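Side-chain contacts in diaminopimelate decarboxylase (Methanocaldococcus jannaschii, PDB 1TWI), which catalyses the pyridoxal-phosphate-dependent decarboxylation of meso-diaminopimelate to L-lysine, the last step of lysine biosynthesis, and works as a homodimer: residues I222-K227 against V245-G250; A130-S135 against I288-R293; I159-N164 against T173-N178. All coordinates share one frame; numbering follows the deposited sequence.

Contact 1: residues I222-K227 against V245-G250; sequences IEETRK and VNLGGG. With PLP (pyridoxal-5'-phosphate), chain E.
E224 on helix 219-237 meets L247 with its carboxylate, while its CB and CG only span the distance. CB leaves the helix in the direction of the loop. CG stands anti to the backbone N (chi1 167°), and the extended chain beyond it carries the carboxylate up to the L247 backbone. E224 CD is 3.5 Å from L247 O. OE1 of E224 is likewise 3.5 Å from L247 O, and OE2 is the nearer oxygen, within 2.7 Å of L247 O. Two oxygens this close suggest that the acid carries a proton and donates it, which would leave this buried glutamate neutral. The same OE2 also touches the side chain, 3.6 Å from L247 CB, with CD2 of the leucine a little farther off. The other methyl of L247, CD1, meets T225 one residue on: T225 OG1 is 3.7 Å from L247 CD1, and the two side chains cross at about a right angle. That hydroxyl is bonded back to F221 O in its own helix and gives the leucine a van der Waals neighbour. Beyond L247 the chain turns: N246 OD1 accepts from G248 N at 2.9 Å in an Asx turn. G249, having no side chain, lets the loop lie close against the cofactor, and G250 N donates to PLP O3P over 2.9 Å. The contact closes the beta-alpha-beta unit of strand 202-208, helix 219-237 and strand 244-246, and its glycine-rich loop is part of the phosphate site at the C-terminal strand ends of this TIM barrel.

Contact 2: residues A130-S135 against I288-R293; sequences AFNVDS and ILEPGR. With PLP (pyridoxal-5'-phosphate), chain E.
N132 and E290 face each other across the mouth of a TIM barrel, the fold of this pyridoxal-binding domain, N132 on strand 130-133 and E290 just beyond strand 286-289; the two strands are not neighbours in the sheet. Their side chains approach from opposite directions, with the amide and carboxylate planes 32° apart. Between the two segments the meeting is slight, just 48 Å² of buried surface, and N132 ND2 lies 3.3 Å from E290 OE2. A third residue, N111, joins them, since its OD1 accepts from N132 ND2 and its ND2 donates to E290 OE2. N246 ND2 adds a second donor to that oxygen. This loose side is nevertheless buried, and just past the strand D134 OD1 forms a salt bridge with K310 of the second subunit.

The tight part is where 288-293 meets the cofactor. E290 CG is anti to the carbonyl carbon (chi1 -60°) and the chain is extended beyond it. CB comes up beside the pyridine ring, 3.6 Å from PLP C6, and OE1 ends at the ring nitrogen, 2.7 Å from PLP N1. H208 NE2 holds the same OE1. A carboxylate at this place would probably favour a protonated pyridine nitrogen, as in the related ornithine decarboxylases. After P291 the backbone turns into helix 293-296 and delivers two N-H groups to the phosphate. R293 turns its guanidinium on to S213 and Y255, and belongs to the pocket of the bound lysine. G292 N donates to PLP O3P at 2.9 Å, and R293 N to PLP O2P at 2.7 Å, with an N-H...O angle of 171°.

Contact 3: residues I159-N164 against T173-N178; sequences INPNVN and TGLKKN
L175, on the last turns of helix 169-177, puts its isobutyl group against N160, P161 and V163, where strand 153-160 runs into a loop. Its CG is anti to the carbonyl carbon (chi1 -69°), and the two methyls divide the work. CD1 meets V163 CG2 at 3.6 Å and P161 CD at 3.9 Å, the leucine side chain lying at about a right angle to both. CD2 turns to the asparagine and lies 3.7 Å from N160 OD1. The V163 methyl in contact is the branch beside its backbone N, since chi1 of 169° sends CG1 anti to that nitrogen. N160 shares the leucine's first torsion (chi1 -60°), which carries its amide alongside L175, the two ends pointing opposite ways. The amide nitrogen passes the helix carbonyl at a poor angle for a direct bond, and a water bridges them instead, accepting from N160 ND2 at 3.1 Å and donating to L175 O at 2.9 Å. N160 ND2 also donates to F180 O in the loop that follows. The contact thus folds helix 169-177 back on strand 153-160 before the chain enters strand 182-183, while helix 219-237 covers P161 and V163 through V228, K227 and E223.

Overall arrangement
All three contacts belong to one TIM barrel. Contact 2 lies innermost, its centre about 12 Å from the centre of the chain, and is almost wholly polar; contact 3 lies farthest out, centre to centre about 21 Å, and is largely apolar with a bridging water and partly exposed residues. Contact 1 is buried and mixes a carboxylate with leucine packing. Contacts 1 and 2 share the cofactor and adjacent strands 244-246 and 286-289, tied by L247 N to I288 O and G248 O to E290 N. Contacts 1 and 3 meet through helix 219-237, where E223 holds N164 N and K227 reaches N162 O. Contacts 2 and 3 do not touch, although strands 130-133 and 153-160 are neighbours.

Contact 1: residues I222-K227 against V245-G250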
ATOM      1  N   ILE A 222      -2.024 -29.603   9.759  1.00 13.97           N
ATOM      2  CA  ILE A 222      -1.676 -30.983  10.100  1.00 13.16           C
ATOM      3  C   ILE A 222      -0.547 -31.445   9.127  1.00 12.93           C
ATOM      4  O   ILE A 222       0.456 -31.999   9.556  1.00 12.50           O
ATOM      5  CB  ILE A 222      -2.921 -31.947   9.895  1.00 14.58           C
ATOM      6  CG1 ILE A 222      -4.021 -31.631  10.904  1.00 15.27           C
ATOM      7  CG2 ILE A 222      -2.503 -33.398  10.088  1.00 13.62           C
ATOM      8  CD1 ILE A 222      -5.420 -32.227  10.545  1.00 14.94           C
ATOM      9  N   GLU A 223      -0.708 -31.206   7.829  1.00 12.66           N
ATOM     10  CA  GLU A 223       0.296 -31.656   6.857  1.00 15.08           C
ATOM     11  C   GLU A 223       1.653 -30.958   7.095  1.00 14.67           C
ATOM     12  O   GLU A 223       2.703 -31.580   6.988  1.00 12.48           O
ATOM     13  CB  GLU A 223      -0.207 -31.397   5.424  1.00 16.88           C
ATOM     14  CG  GLU A 223       0.787 -31.793   4.314  1.00 19.46           C
ATOM     15  CD  GLU A 223       0.981 -33.305   4.186  1.00 22.51           C
ATOM     16  OE1 GLU A 223       0.219 -34.104   4.813  1.00 22.14           O
ATOM     17  OE2 GLU A 223       1.908 -33.686   3.429  1.00 20.75           O
ATOM     18  N   GLU A 224       1.616 -29.660   7.380  1.00 14.57           N
ATOM     19  CA  GLU A 224       2.853 -28.940   7.728  1.00 13.77           C
ATOM     20  C   GLU A 224       3.485 -29.619   8.949  1.00 13.37           C
ATOM     21  O   GLU A 224       4.691 -29.904   8.982  1.00 13.25           O
ATOM     22  CB  GLU A 224       2.540 -27.463   8.121  1.00 12.31           C
ATOM     23  CG  GLU A 224       3.756 -26.730   8.802  1.00 12.44           C
ATOM     24  CD  GLU A 224       3.387 -25.418   9.508  1.00 14.49           C
ATOM     25  OE1 GLU A 224       2.158 -25.139   9.727  1.00 13.21           O
ATOM     26  OE2 GLU A 224       4.320 -24.670   9.891  1.00 13.85           O
ATOM     27  N   THR A 225       2.677 -29.919   9.962  1.00 12.34           N
ATOM     28  CA  THR A 225       3.275 -30.487  11.179  1.00 11.75           C
ATOM     29  C   THR A 225       3.903 -31.859  10.930  1.00 12.38           C
ATOM     30  O   THR A 225       5.030 -32.144  11.404  1.00 10.00           O
ATOM     31  CB  THR A 225       2.223 -30.573  12.325  1.00 12.74           C
ATOM     32  OG1 THR A 225       1.690 -29.261  12.583  1.00 12.81           O
ATOM     33  CG2 THR A 225       2.858 -31.033  13.580  1.00 13.23           C
ATOM     34  N   ARG A 226       3.194 -32.684  10.149  1.00 10.54           N
ATOM     35  CA  ARG A 226       3.730 -33.990   9.843  1.00 13.14           C
ATOM     36  C   ARG A 226       5.068 -33.853   9.081  1.00 12.14           C
ATOM     37  O   ARG A 226       6.031 -34.521   9.395  1.00 12.37           O
ATOM     38  CB  ARG A 226       2.783 -34.759   8.939  1.00 12.73           C
ATOM     39  CG  ARG A 226       1.404 -35.125   9.575  1.00 14.85           C
ATOM     40  CD  ARG A 226       0.575 -35.932   8.561  1.00 17.14           C
ATOM     41  NE  ARG A 226      -0.679 -36.431   9.126  1.00 16.61           N
ATOM     42  CZ  ARG A 226      -1.592 -37.122   8.436  1.00 18.23           C
ATOM     43  NH1 ARG A 226      -1.376 -37.383   7.129  1.00 15.15           N
ATOM     44  NH2 ARG A 226      -2.683 -37.606   9.074  1.00 14.04           N
ATOM     45  N   LYS A 227       5.104 -32.999   8.068  1.00 11.67           N
ATOM     46  CA  LYS A 227       6.326 -32.939   7.254  1.00 13.48           C
ATOM     47  C   LYS A 227       7.521 -32.262   7.930  1.00 14.10           C
ATOM     48  O   LYS A 227       8.694 -32.599   7.645  1.00 14.07           O
ATOM     49  CB  LYS A 227       5.973 -32.346   5.899  1.00 14.71           C
ATOM     50  CG  LYS A 227       4.878 -33.197   5.182  1.00 15.87           C
ATOM     51  CD  LYS A 227       5.477 -34.558   4.845  1.00 21.67           C
ATOM     52  CE  LYS A 227       4.384 -35.631   4.537  1.00 25.42           C
ATOM     53  NZ  LYS A 227       3.828 -35.475   3.214  1.00 26.30           N
ATOM     54  N   VAL A 245      10.819 -26.246  17.705  1.00 10.15           N
ATOM     55  CA  VAL A 245      10.085 -26.405  16.450  1.00 10.88           C
ATOM     56  C   VAL A 245       9.118 -25.209  16.442  1.00 10.91           C
ATOM     57  O   VAL A 245       8.320 -25.008  17.356  1.00 10.26           O
ATOM     58  CB  VAL A 245       9.319 -27.741  16.373  1.00 10.53           C
ATOM     59  CG1 VAL A 245       8.326 -27.689  15.195  1.00  8.37           C
ATOM     60  CG2 VAL A 245      10.340 -28.875  16.115  1.00  9.80           C
ATOM     61  N   ASN A 246       9.224 -24.380  15.410  1.00 13.01           N
ATOM     62  CA  ASN A 246       8.387 -23.171  15.311  1.00 11.97           C
ATOM     63  C   ASN A 246       7.538 -23.402  14.081  1.00 11.66           C
ATOM     64  O   ASN A 246       8.079 -23.550  12.971  1.00 10.66           O
ATOM     65  CB  ASN A 246       9.332 -21.952  15.171  1.00 11.95           C
ATOM     66  CG  ASN A 246       8.597 -20.622  14.968  1.00 10.30           C
ATOM     67  OD1 ASN A 246       7.422 -20.581  14.556  1.00 11.42           O
ATOM     68  ND2 ASN A 246       9.319 -19.510  15.223  1.00  9.77           N
ATOM     69  N   LEU A 247       6.213 -23.488  14.267  1.00  9.89           N
ATOM     70  CA  LEU A 247       5.361 -23.776  13.127  1.00 10.93           C
ATOM     71  C   LEU A 247       4.731 -22.571  12.455  1.00 10.64           C
ATOM     72  O   LEU A 247       3.832 -22.707  11.616  1.00 11.12           O
ATOM     73  CB  LEU A 247       4.296 -24.835  13.522  1.00 10.15           C
ATOM     74  CG  LEU A 247       4.945 -26.185  13.968  1.00 13.62           C
ATOM     75  CD1 LEU A 247       3.866 -27.109  14.645  1.00  6.59           C
ATOM     76  CD2 LEU A 247       5.559 -26.928  12.761  1.00 11.72           C
ATOM     77  N   GLY A 248       5.231 -21.365  12.770  1.00 11.71           N
ATOM     78  CA  GLY A 248       4.734 -20.197  12.027  1.00  8.19           C
ATOM     79  C   GLY A 248       3.335 -19.743  12.413  1.00  9.40           C
ATOM     80  O   GLY A 248       2.799 -20.115  13.476  1.00 10.01           O
ATOM     81  N   GLY A 249       2.724 -18.928  11.567  1.00  8.89           N
ATOM     82  CA  GLY A 249       1.389 -18.461  11.880  1.00  9.84           C
ATOM     83  C   GLY A 249       0.427 -18.889  10.773  1.00 10.26           C
ATOM     84  O   GLY A 249       0.550 -20.003  10.189  1.00 11.92           O
ATOM     85  N   GLY A 250      -0.551 -18.041  10.500  1.00  8.27           N
ATOM     86  CA  GLY A 250      -1.472 -18.313   9.423  1.00 10.39           C
ATOM     87  C   GLY A 250      -2.905 -18.693   9.804  1.00 11.87           C
ATOM     88  O   GLY A 250      -3.723 -18.766   8.880  1.00 11.19           O
TER
HETATM   89  N1  PLP E1501       5.321 -15.965  10.452  1.00 11.88           N
HETATM   90  C2  PLP E1501       5.827 -15.577   9.224  1.00 13.84           C
HETATM   91  C2A PLP E1501       7.224 -16.126   8.849  1.00  9.82           C
HETATM   92  C3  PLP E1501       5.056 -14.712   8.452  1.00 13.40           C
HETATM   93  O3  PLP E1501       5.583 -14.350   7.254  1.00 14.70           O
HETATM   94  C4  PLP E1501       3.816 -14.261   8.822  1.00 12.19           C
HETATM   95  C4A PLP E1501       3.034 -13.293   7.871  1.00 15.34           C
HETATM   96  O4A PLP E1501       3.664 -12.795   6.992  1.00 31.71           O
HETATM   97  C5  PLP E1501       3.289 -14.655  10.072  1.00 11.70           C
HETATM   98  C6  PLP E1501       4.064 -15.511  10.840  1.00 10.63           C
HETATM   99  C5A PLP E1501       1.936 -14.266  10.652  1.00 11.40           C
HETATM  100  O4P PLP E1501       0.838 -14.663   9.789  1.00 14.22           O
HETATM  101  P   PLP E1501      -0.672 -14.484  10.238  1.00 12.13           P
HETATM  102  O1P PLP E1501      -1.433 -14.981   9.078  1.00 12.88           O
HETATM  103  O2P PLP E1501      -0.855 -13.007  10.446  1.00 12.61           O
HETATM  104  O3P PLP E1501      -0.891 -15.279  11.445  1.00 13.65           O

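Contact 2: residues A130-S135 against I288-R293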
ATOM      1  N   ALA A 130      16.600 -16.626  18.383  1.00 13.10           N
ATOM      2  CA  ALA A 130      17.111 -17.160  17.124  1.00 13.01           C
ATOM      3  C   ALA A 130      16.839 -16.330  15.895  1.00 11.60           C
ATOM      4  O   ALA A 130      15.836 -15.611  15.822  1.00 11.28           O
ATOM      5  CB  ALA A 130      16.529 -18.546  16.833  1.00 14.64           C
ATOM      6  N   PHE A 131      17.748 -16.454  14.935  1.00 10.41           N
ATOM      7  CA  PHE A 131      17.495 -15.929  13.608  1.00 11.55           C
ATOM      8  C   PHE A 131      16.886 -17.207  12.911  1.00 11.70           C
ATOM      9  O   PHE A 131      17.493 -18.309  12.987  1.00 12.57           O
ATOM     10  CB  PHE A 131      18.802 -15.640  12.884  1.00 11.85           C
ATOM     11  CG  PHE A 131      19.504 -14.411  13.392  1.00 13.16           C
ATOM     12  CD1 PHE A 131      19.190 -13.156  12.887  1.00 12.09           C
ATOM     13  CD2 PHE A 131      20.472 -14.521  14.407  1.00 12.85           C
ATOM     14  CE1 PHE A 131      19.829 -12.017  13.374  1.00 13.01           C
ATOM     15  CE2 PHE A 131      21.137 -13.377  14.922  1.00 14.70           C
ATOM     16  CZ  PHE A 131      20.814 -12.126  14.400  1.00 13.49           C
ATOM     17  N   ASN A 132      15.728 -17.075  12.242  1.00 11.34           N
ATOM     18  CA  ASN A 132      15.183 -18.201  11.474  1.00 10.41           C
ATOM     19  C   ASN A 132      15.819 -18.003  10.100  1.00 11.83           C
ATOM     20  O   ASN A 132      15.350 -17.196   9.298  1.00 12.15           O
ATOM     21  CB  ASN A 132      13.650 -18.113  11.391  1.00 12.13           C
ATOM     22  CG  ASN A 132      12.968 -18.347  12.752  1.00 12.59           C
ATOM     23  OD1 ASN A 132      13.552 -18.959  13.662  1.00 11.62           O
ATOM     24  ND2 ASN A 132      11.693 -17.896  12.879  1.00 12.46           N
ATOM     25  N   VAL A 133      16.889 -18.753   9.837  1.00 11.50           N
ATOM     26  CA  VAL A 133      17.693 -18.630   8.620  1.00 11.15           C
ATOM     27  C   VAL A 133      16.953 -19.010   7.393  1.00 11.77           C
ATOM     28  O   VAL A 133      16.382 -20.090   7.327  1.00 11.16           O
ATOM     29  CB  VAL A 133      18.959 -19.492   8.701  1.00 13.24           C
ATOM     30  CG1 VAL A 133      19.741 -19.425   7.379  1.00 15.00           C
ATOM     31  CG2 VAL A 133      19.815 -19.007   9.868  1.00  9.70           C
ATOM     32  N   ASP A 134      17.016 -18.131   6.395  1.00 10.73           N
ATOM     33  CA  ASP A 134      16.237 -18.325   5.196  1.00 11.82           C
ATOM     34  C   ASP A 134      16.993 -18.926   4.022  1.00 11.37           C
ATOM     35  O   ASP A 134      16.380 -19.463   3.104  1.00 11.14           O
ATOM     36  CB  ASP A 134      15.645 -16.969   4.783  1.00 12.93           C
ATOM     37  CG  ASP A 134      14.860 -17.047   3.486  1.00 15.55           C
ATOM     38  OD1 ASP A 134      15.471 -16.907   2.379  1.00 14.77           O
ATOM     39  OD2 ASP A 134      13.623 -17.280   3.578  1.00 14.76           O
ATOM     40  N   SER A 135      18.322 -18.791   4.057  1.00 11.34           N
ATOM     41  CA  SER A 135      19.179 -19.234   2.964  1.00 11.58           C
ATOM     42  C   SER A 135      20.582 -19.543   3.468  1.00 11.45           C
ATOM     43  O   SER A 135      20.982 -19.125   4.589  1.00 10.83           O
ATOM     44  CB  SER A 135      19.266 -18.121   1.891  1.00 10.28           C
ATOM     45  OG  SER A 135      19.896 -16.975   2.432  1.00 12.25           O
ATOM     46  N   ILE A 288       6.855 -23.291  19.190  1.00 11.98           N
ATOM     47  CA  ILE A 288       6.622 -21.852  19.007  1.00 10.61           C
ATOM     48  C   ILE A 288       5.639 -21.661  17.864  1.00 10.90           C
ATOM     49  O   ILE A 288       5.735 -22.388  16.844  1.00 10.68           O
ATOM     50  CB  ILE A 288       7.935 -21.124  18.569  1.00 11.22           C
ATOM     51  CG1 ILE A 288       9.017 -21.344  19.635  1.00 12.97           C
ATOM     52  CG2 ILE A 288       7.682 -19.632  18.356  1.00  9.93           C
ATOM     53  CD1 ILE A 288      10.486 -20.931  19.183  1.00 12.55           C
ATOM     54  N   LEU A 289       4.693 -20.726  18.016  1.00  9.56           N
ATOM     55  CA  LEU A 289       3.773 -20.393  16.924  1.00 10.14           C
ATOM     56  C   LEU A 289       3.953 -18.892  16.702  1.00  9.62           C
ATOM     57  O   LEU A 289       4.370 -18.178  17.617  1.00  9.98           O
ATOM     58  CB  LEU A 289       2.287 -20.672  17.283  1.00 11.29           C
ATOM     59  CG  LEU A 289       1.954 -22.133  17.638  1.00 13.80           C
ATOM     60  CD1 LEU A 289       0.397 -22.323  17.759  1.00 12.34           C
ATOM     61  CD2 LEU A 289       2.502 -23.032  16.549  1.00 15.18           C
ATOM     62  N   GLU A 290       3.606 -18.421  15.507  1.00  9.51           N
ATOM     63  CA  GLU A 290       3.786 -17.002  15.157  1.00  9.06           C
ATOM     64  C   GLU A 290       2.510 -16.381  14.688  1.00  9.20           C
ATOM     65  O   GLU A 290       2.468 -15.790  13.631  1.00 10.29           O
ATOM     66  CB  GLU A 290       4.849 -16.851  14.051  1.00  9.63           C
ATOM     67  CG  GLU A 290       6.279 -17.399  14.436  1.00  7.50           C
ATOM     68  CD  GLU A 290       7.269 -17.393  13.228  1.00 12.12           C
ATOM     69  OE1 GLU A 290       6.833 -17.456  12.049  1.00  9.63           O
ATOM     70  OE2 GLU A 290       8.482 -17.365  13.478  1.00 10.22           O
ATOM     71  N   PRO A 291       1.423 -16.490  15.482  1.00 10.71           N
ATOM     72  CA  PRO A 291       0.194 -15.884  14.996  1.00  8.77           C
ATOM     73  C   PRO A 291       0.316 -14.355  14.879  1.00 11.00           C
ATOM     74  O   PRO A 291       0.982 -13.712  15.725  1.00 10.28           O
ATOM     75  CB  PRO A 291      -0.852 -16.296  16.047  1.00  7.89           C
ATOM     76  CG  PRO A 291      -0.047 -16.314  17.349  1.00  7.59           C
ATOM     77  CD  PRO A 291       1.312 -16.930  16.897  1.00 10.41           C
ATOM     78  N   GLY A 292      -0.316 -13.800  13.838  1.00  9.99           N
ATOM     79  CA  GLY A 292      -0.354 -12.355  13.634  1.00  9.95           C
ATOM     80  C   GLY A 292      -1.844 -11.960  13.641  1.00 11.27           C
ATOM     81  O   GLY A 292      -2.406 -11.507  14.643  1.00  8.82           O
ATOM     82  N   ARG A 293      -2.473 -12.168  12.490  1.00 12.25           N
ATOM     83  CA  ARG A 293      -3.885 -11.873  12.276  1.00 12.45           C
ATOM     84  C   ARG A 293      -4.740 -12.458  13.385  1.00 11.93           C
ATOM     85  O   ARG A 293      -5.580 -11.767  13.935  1.00 10.50           O
ATOM     86  CB  ARG A 293      -4.326 -12.463  10.934  1.00 11.76           C
ATOM     87  CG  ARG A 293      -5.612 -11.877  10.338  1.00 10.19           C
ATOM     88  CD  ARG A 293      -6.089 -12.803   9.158  1.00  9.88           C
ATOM     89  NE  ARG A 293      -5.029 -12.976   8.150  1.00 10.77           N
ATOM     90  CZ  ARG A 293      -4.806 -12.128   7.143  1.00 11.93           C
ATOM     91  NH1 ARG A 293      -5.569 -11.033   6.954  1.00 11.05           N
ATOM     92  NH2 ARG A 293      -3.771 -12.350   6.357  1.00 13.87           N
TER
HETATM   93  N1  PLP E1501       5.321 -15.965  10.452  1.00 11.88           N
HETATM   94  C2  PLP E1501       5.827 -15.577   9.224  1.00 13.84           C
HETATM   95  C2A PLP E1501       7.224 -16.126   8.849  1.00  9.82           C
HETATM   96  C3  PLP E1501       5.056 -14.712   8.452  1.00 13.40           C
HETATM   97  O3  PLP E1501       5.583 -14.350   7.254  1.00 14.70           O
HETATM   98  C4  PLP E1501       3.816 -14.261   8.822  1.00 12.19           C
HETATM   99  C4A PLP E1501       3.034 -13.293   7.871  1.00 15.34           C
HETATM  100  O4A PLP E1501       3.664 -12.795   6.992  1.00 31.71           O
HETATM  101  C5  PLP E1501       3.289 -14.655  10.072  1.00 11.70           C
HETATM  102  C6  PLP E1501       4.064 -15.511  10.840  1.00 10.63           C
HETATM  103  C5A PLP E1501       1.936 -14.266  10.652  1.00 11.40           C
HETATM  104  O4P PLP E1501       0.838 -14.663   9.789  1.00 14.22           O
HETATM  105  P   PLP E1501      -0.672 -14.484  10.238  1.00 12.13           P
HETATM  106  O1P PLP E1501      -1.433 -14.981   9.078  1.00 12.88           O
HETATM  107  O2P PLP E1501      -0.855 -13.007  10.446  1.00 12.61           O
HETATM  108  O3P PLP E1501      -0.891 -15.279  11.445  1.00 13.65           O

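Contact 3: residues I159-N164 against T173-N178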
ATOM      1  N   ILE A 159      12.464 -24.024   6.930  1.00 11.26           N
ATOM      2  CA  ILE A 159      12.458 -25.068   5.910  1.00 11.57           C
ATOM      3  C   ILE A 159      11.146 -25.105   5.139  1.00 13.32           C
ATOM      4  O   ILE A 159      10.100 -24.694   5.661  1.00 12.80           O
ATOM      5  CB  ILE A 159      12.625 -26.464   6.563  1.00 10.31           C
ATOM      6  CG1 ILE A 159      11.455 -26.717   7.572  1.00 11.80           C
ATOM      7  CG2 ILE A 159      13.869 -26.509   7.493  1.00 11.68           C
ATOM      8  CD1 ILE A 159      11.529 -28.147   8.289  1.00 12.22           C
ATOM      9  N   ASN A 160      11.199 -25.648   3.919  1.00 13.25           N
ATOM     10  CA  ASN A 160      10.010 -25.827   3.073  1.00 14.70           C
ATOM     11  C   ASN A 160       9.874 -27.352   3.005  1.00 15.75           C
ATOM     12  O   ASN A 160      10.519 -27.986   2.195  1.00 16.52           O
ATOM     13  CB  ASN A 160      10.299 -25.248   1.717  1.00 13.31           C
ATOM     14  CG  ASN A 160      10.615 -23.786   1.815  1.00 14.21           C
ATOM     15  OD1 ASN A 160      10.141 -23.131   2.745  1.00 14.81           O
ATOM     16  ND2 ASN A 160      11.375 -23.256   0.874  1.00 14.73           N
ATOM     17  N   PRO A 161       9.069 -27.928   3.894  1.00 17.27           N
ATOM     18  CA  PRO A 161       8.822 -29.376   4.012  1.00 18.96           C
ATOM     19  C   PRO A 161       8.162 -29.945   2.794  1.00 20.21           C
ATOM     20  O   PRO A 161       7.581 -29.215   1.977  1.00 19.69           O
ATOM     21  CB  PRO A 161       7.994 -29.497   5.293  1.00 18.47           C
ATOM     22  CG  PRO A 161       7.215 -28.220   5.321  1.00 20.68           C
ATOM     23  CD  PRO A 161       8.107 -27.145   4.686  1.00 17.26           C
ATOM     24  N   ASN A 162       8.254 -31.267   2.685  1.00 22.26           N
ATOM     25  CA  ASN A 162       7.754 -31.941   1.532  1.00 24.31           C
ATOM     26  C   ASN A 162       6.228 -32.226   1.645  1.00 24.49           C
ATOM     27  O   ASN A 162       5.819 -33.377   1.732  1.00 22.56           O
ATOM     28  CB  ASN A 162       8.571 -33.232   1.387  1.00 27.91           C
ATOM     29  CG  ASN A 162       8.467 -33.827  -0.003  1.00 30.65           C
ATOM     30  OD1 ASN A 162       8.795 -35.003  -0.211  1.00 33.48           O
ATOM     31  ND2 ASN A 162       8.022 -33.018  -0.965  1.00 32.38           N
ATOM     32  N   VAL A 163       5.429 -31.159   1.668  1.00 22.70           N
ATOM     33  CA  VAL A 163       3.970 -31.235   1.760  1.00 23.74           C
ATOM     34  C   VAL A 163       3.383 -32.036   0.587  1.00 24.03           C
ATOM     35  O   VAL A 163       3.812 -31.864  -0.547  1.00 24.26           O
ATOM     36  CB  VAL A 163       3.380 -29.840   1.718  1.00 22.40           C
ATOM     37  CG1 VAL A 163       1.898 -29.915   1.541  1.00 24.11           C
ATOM     38  CG2 VAL A 163       3.756 -29.097   3.014  1.00 20.93           C
ATOM     39  N   ASN A 164       2.415 -32.904   0.855  1.00 22.88           N
ATOM     40  CA  ASN A 164       1.813 -33.699  -0.220  1.00 23.42           C
ATOM     41  C   ASN A 164       1.127 -32.775  -1.254  1.00 23.13           C
ATOM     42  O   ASN A 164       0.086 -32.185  -0.963  1.00 22.36           O
ATOM     43  CB  ASN A 164       0.747 -34.633   0.345  1.00 24.24           C
ATOM     44  CG  ASN A 164       0.269 -35.649  -0.679  1.00 28.39           C
ATOM     45  OD1 ASN A 164       0.261 -35.369  -1.899  1.00 28.16           O
ATOM     46  ND2 ASN A 164      -0.135 -36.847  -0.197  1.00 28.37           N
ATOM     47  N   THR A 173       2.700 -25.434  -3.808  1.00 20.65           N
ATOM     48  CA  THR A 173       3.155 -24.532  -4.858  1.00 22.38           C
ATOM     49  C   THR A 173       3.811 -23.305  -4.215  1.00 23.21           C
ATOM     50  O   THR A 173       4.850 -22.823  -4.682  1.00 24.23           O
ATOM     51  CB  THR A 173       1.980 -24.132  -5.746  1.00 24.18           C
ATOM     52  OG1 THR A 173       1.640 -25.258  -6.585  1.00 25.93           O
ATOM     53  CG2 THR A 173       2.348 -22.934  -6.629  1.00 26.31           C
ATOM     54  N   GLY A 174       3.225 -22.846  -3.114  1.00 22.98           N
ATOM     55  CA  GLY A 174       3.766 -21.695  -2.385  1.00 22.51           C
ATOM     56  C   GLY A 174       5.145 -22.014  -1.833  1.00 20.41           C
ATOM     57  O   GLY A 174       6.087 -21.240  -2.011  1.00 21.57           O
ATOM     58  N   LEU A 175       5.296 -23.152  -1.178  1.00 17.68           N
ATOM     59  CA  LEU A 175       6.594 -23.489  -0.614  1.00 18.23           C
ATOM     60  C   LEU A 175       7.695 -23.640  -1.663  1.00 19.98           C
ATOM     61  O   LEU A 175       8.866 -23.371  -1.365  1.00 21.64           O
ATOM     62  CB  LEU A 175       6.521 -24.784   0.204  1.00 16.75           C
ATOM     63  CG  LEU A 175       5.713 -24.647   1.482  1.00 16.79           C
ATOM     64  CD1 LEU A 175       5.438 -26.038   2.055  1.00 16.92           C
ATOM     65  CD2 LEU A 175       6.477 -23.737   2.488  1.00 16.84           C
ATOM     66  N   LYS A 176       7.324 -24.081  -2.880  1.00 19.55           N
ATOM     67  CA  LYS A 176       8.313 -24.314  -3.912  1.00 20.83           C
ATOM     68  C   LYS A 176       8.617 -23.118  -4.772  1.00 20.78           C
ATOM     69  O   LYS A 176       9.745 -22.936  -5.212  1.00 22.07           O
ATOM     70  CB  LYS A 176       7.868 -25.464  -4.817  1.00 22.20           C
ATOM     71  CG  LYS A 176       7.977 -26.814  -4.148  1.00 23.83           C
ATOM     72  CD  LYS A 176       7.302 -27.885  -5.011  1.00 28.04           C
ATOM     73  CE  LYS A 176       7.623 -29.306  -4.523  1.00 31.68           C
ATOM     74  NZ  LYS A 176       9.084 -29.636  -4.511  1.00 34.90           N
ATOM     75  N   LYS A 177       7.620 -22.282  -5.003  1.00 18.90           N
ATOM     76  CA  LYS A 177       7.813 -21.152  -5.901  1.00 19.90           C
ATOM     77  C   LYS A 177       8.115 -19.826  -5.235  1.00 19.10           C
ATOM     78  O   LYS A 177       8.524 -18.906  -5.905  1.00 17.96           O
ATOM     79  CB  LYS A 177       6.561 -20.951  -6.779  1.00 21.43           C
ATOM     80  CG  LYS A 177       6.377 -22.027  -7.874  1.00 26.03           C
ATOM     81  CD  LYS A 177       5.207 -21.687  -8.799  1.00 29.43           C
ATOM     82  CE  LYS A 177       4.886 -22.821  -9.798  1.00 32.46           C
ATOM     83  NZ  LYS A 177       3.718 -22.377 -10.689  1.00 36.29           N
ATOM     84  N   ASN A 178       7.917 -19.711  -3.927  1.00 18.60           N
ATOM     85  CA  ASN A 178       8.105 -18.398  -3.309  1.00 16.20           C
ATOM     86  C   ASN A 178       9.551 -18.228  -2.945  1.00 15.25           C
ATOM     87  O   ASN A 178      10.365 -19.192  -3.028  1.00 13.01           O
ATOM     88  CB  ASN A 178       7.159 -18.256  -2.103  1.00 18.55           C
ATOM     89  CG  ASN A 178       5.696 -18.167  -2.528  1.00 24.76           C
ATOM     90  OD1 ASN A 178       4.786 -18.577  -1.791  1.00 28.21           O
ATOM     91  ND2 ASN A 178       5.458 -17.604  -3.709  1.00 23.67           N
TER
HETATM   92  O   HOH W   1      11.282 -24.948  -1.694  1.00 17.62           O